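PDB 4EPS: hypothetical protein from Bacteroides ovatus, which probably forms part of the tip of a fimbrium, a filamentous surface appendage of the kind that mediates cell adhesion and biofilm formation. Local coordinates for residues Ala286-Asp291 against Leu455-Asp460. Residues are numbered along the deposited sequence; the frame is centred on the assembly and turned at random.
Sequences AEPAKD and LIKVSD. With GOL (glycerol), chain M.
P288 packs against V458 and K457 in the dry part of the contact, while its carbonyl side and the lysine ends are bridged by water. The proline ring lies across both neighbouring side chains at about a right angle, its CG 3.8 Å from CB of K457 and 3.9 Å from CG1 of V458. Y273 of strand 273-275 touches all three residues, while L339 and C293 add to the cover of the buried valine.

No direct hydrogen bond joins the segments; waters and a glycerol, probably from the crystallisation liquor, bridge the polar groups. One water donates to both P288 O and K457 O, at 2.8 Å each, and another links A286 O with NZ of K457. K290 has CG anti to its backbone N (chi1 -176°) and stays extended, running past V458 O, which lies 3.5 Å from CG. Its NZ donates to a third water and, at 2.8 Å, to O1 of the glycerol. Onward links from both to the D460 carboxylate are weak and doubtful, D460 having been built in two conformers.

The contact thus lays the loop between strands 280-281 and 293-300 of an antiparallel sheet against the C-terminal part of helix 446-458, at the protein surface.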
loop_
_atom_site.group_PDB
_atom_site.type_symbol
_atom_site.label_atom_id
_atom_site.label_comp_id
_atom_site.label_asym_id
_atom_site.label_seq_id
_atom_site.Cartn_x
_atom_site.Cartn_y
_atom_site.Cartn_z
ATOM N N ALA A 286 17.184 4.820 -6.014
ATOM C CA ALA A 286 18.257 5.480 -6.790
ATOM C C ALA A 286 19.653 4.865 -6.511
ATOM O O ALA A 286 20.468 4.786 -7.422
ATOM C CB ALA A 286 18.289 6.982 -6.485
ATOM N N GLU A 287 19.894 4.416 -5.287
ATOM C CA GLU A 287 21.187 3.856 -4.871
ATOM C C GLU A 287 20.994 2.480 -4.221
ATOM O O GLU A 287 21.183 2.318 -3.015
ATOM C CB GLU A 287 21.890 4.839 -3.898
ATOM C CG GLU A 287 22.411 6.092 -4.589
ATOM C CD GLU A 287 23.263 6.996 -3.715
ATOM O OE1 GLU A 287 22.883 7.239 -2.545
ATOM O OE2 GLU A 287 24.312 7.474 -4.207
ATOM N N PRO A 288 20.614 1.449 -5.005
ATOM C CA PRO A 288 20.397 0.139 -4.397
ATOM C C PRO A 288 21.677 -0.472 -3.847
ATOM O O PRO A 288 22.731 -0.294 -4.450
ATOM C CB PRO A 288 19.858 -0.700 -5.569
ATOM C CG PRO A 288 20.353 -0.058 -6.771
ATOM C CD PRO A 288 20.348 1.416 -6.459
ATOM N N ALA A 289 21.573 -1.197 -2.738
ATOM C CA ALA A 289 22.702 -1.924 -2.162
ATOM C C ALA A 289 23.073 -3.078 -3.078
ATOM O O ALA A 289 22.199 -3.852 -3.482
ATOM C CB ALA A 289 22.354 -2.444 -0.773
ATOM N N LYS A 290 24.364 -3.200 -3.400
ATOM C CA LYS A 290 24.891 -4.292 -4.220
ATOM C C LYS A 290 25.061 -5.527 -3.360
ATOM O O LYS A 290 24.838 -6.639 -3.834
ATOM C CB LYS A 290 26.236 -3.876 -4.859
ATOM C CG LYS A 290 26.838 -4.906 -5.820
ATOM C CD LYS A 290 28.083 -4.330 -6.464
ATOM C CE LYS A 290 28.771 -5.292 -7.387
ATOM N NZ LYS A 290 29.821 -4.594 -8.179
ATOM N N ASP A 291 25.477 -5.338 -2.082
ATOM C CA ASP A 291 25.698 -6.433 -1.138
ATOM C C ASP A 291 24.488 -7.313 -0.987
ATOM O O ASP A 291 23.387 -6.823 -0.704
ATOM C CB ASP A 291 26.120 -5.927 0.268
ATOM C CG ASP A 291 27.557 -5.440 0.380
ATOM O OD1 ASP A 291 28.313 -5.559 -0.622
ATOM O OD2 ASP A 291 27.926 -4.923 1.466
ATOM N N LEU A 455 19.717 -3.951 -13.605
ATOM C CA LEU A 455 20.931 -4.761 -13.598
ATOM C C LEU A 455 22.196 -3.895 -13.542
ATOM O O LEU A 455 23.100 -4.196 -12.769
ATOM C CB LEU A 455 20.985 -5.665 -14.836
ATOM C CG LEU A 455 19.989 -6.810 -14.874
ATOM C CD1 LEU A 455 20.072 -7.559 -16.237
ATOM C CD2 LEU A 455 20.263 -7.808 -13.748
ATOM N N ILE A 456 22.244 -2.826 -14.331
ATOM C CA ILE A 456 23.437 -1.956 -14.408
ATOM C C ILE A 456 23.741 -1.234 -13.068
ATOM O O ILE A 456 24.864 -0.793 -12.866
ATOM C CB ILE A 456 23.297 -0.957 -15.604
ATOM C CG1 ILE A 456 24.672 -0.345 -16.046
ATOM C CG2 ILE A 456 22.266 0.127 -15.352
ATOM C CD1 ILE A 456 25.690 -1.368 -16.684
ATOM N N LYS A 457 22.760 -1.137 -12.149
ATOM C CA LYS A 457 22.969 -0.477 -10.849
ATOM C C LYS A 457 23.565 -1.420 -9.813
ATOM O O LYS A 457 24.101 -0.950 -8.812
ATOM C CB LYS A 457 21.639 0.090 -10.322
ATOM C CG LYS A 457 21.064 1.175 -11.220
ATOM C CD LYS A 457 20.055 2.027 -10.474
ATOM C CE LYS A 457 19.371 2.997 -11.397
ATOM N NZ LYS A 457 18.157 3.575 -10.759
ATOM N N VAL A 458 23.449 -2.752 -10.011
ATOM C CA VAL A 458 23.924 -3.736 -9.011
ATOM C C VAL A 458 24.895 -4.785 -9.580
ATOM O O VAL A 458 25.317 -5.698 -8.848
ATOM C CB VAL A 458 22.752 -4.473 -8.312
ATOM C CG1 VAL A 458 22.006 -3.541 -7.344
ATOM C CG2 VAL A 458 21.797 -5.103 -9.330
ATOM N N SER A 459 25.209 -4.675 -10.850
ATOM C CA SER A 459 26.080 -5.615 -11.563
ATOM C C SER A 459 26.829 -4.884 -12.663
ATOM O O SER A 459 26.384 -3.802 -13.087
ATOM C CB SER A 459 25.227 -6.746 -12.158
ATOM O OG SER A 459 25.926 -7.635 -13.015
ATOM N N ASP A 460 27.913 -5.499 -13.178
ATOM C CA ASP A 460 28.653 -4.909 -14.285
ATOM C C ASP A 460 28.157 -5.505 -15.613
ATOM O O ASP A 460 28.613 -5.095 -16.674
ATOM C CB ASP A 460 30.170 -5.104 -14.089
ATOM C CG ASP A 460 30.714 -4.298 -12.912
ATOM O OD1 ASP A 460 30.281 -3.128 -12.733
ATOM O OD2 ASP A 460 31.537 -4.842 -12.154
HETATM C C1 GOL M . 27.866 -2.059 -10.651
HETATM O O1 GOL M . 28.353 -3.307 -10.171
HETATM C C2 GOL M . 27.553 -1.120 -9.510
HETATM O O2 GOL M . 28.731 -0.903 -8.731
HETATM C C3 GOL M . 26.995 0.203 -9.986
HETATM O O3 GOL M . 27.971 0.966 -10.688
HETATM O O HOH W 1 20.106 5.908 -9.873
HETATM O O HOH W 2 24.838 -1.020 -6.139
HETATM O O HOH W 3 30.741 -6.841 -9.635
#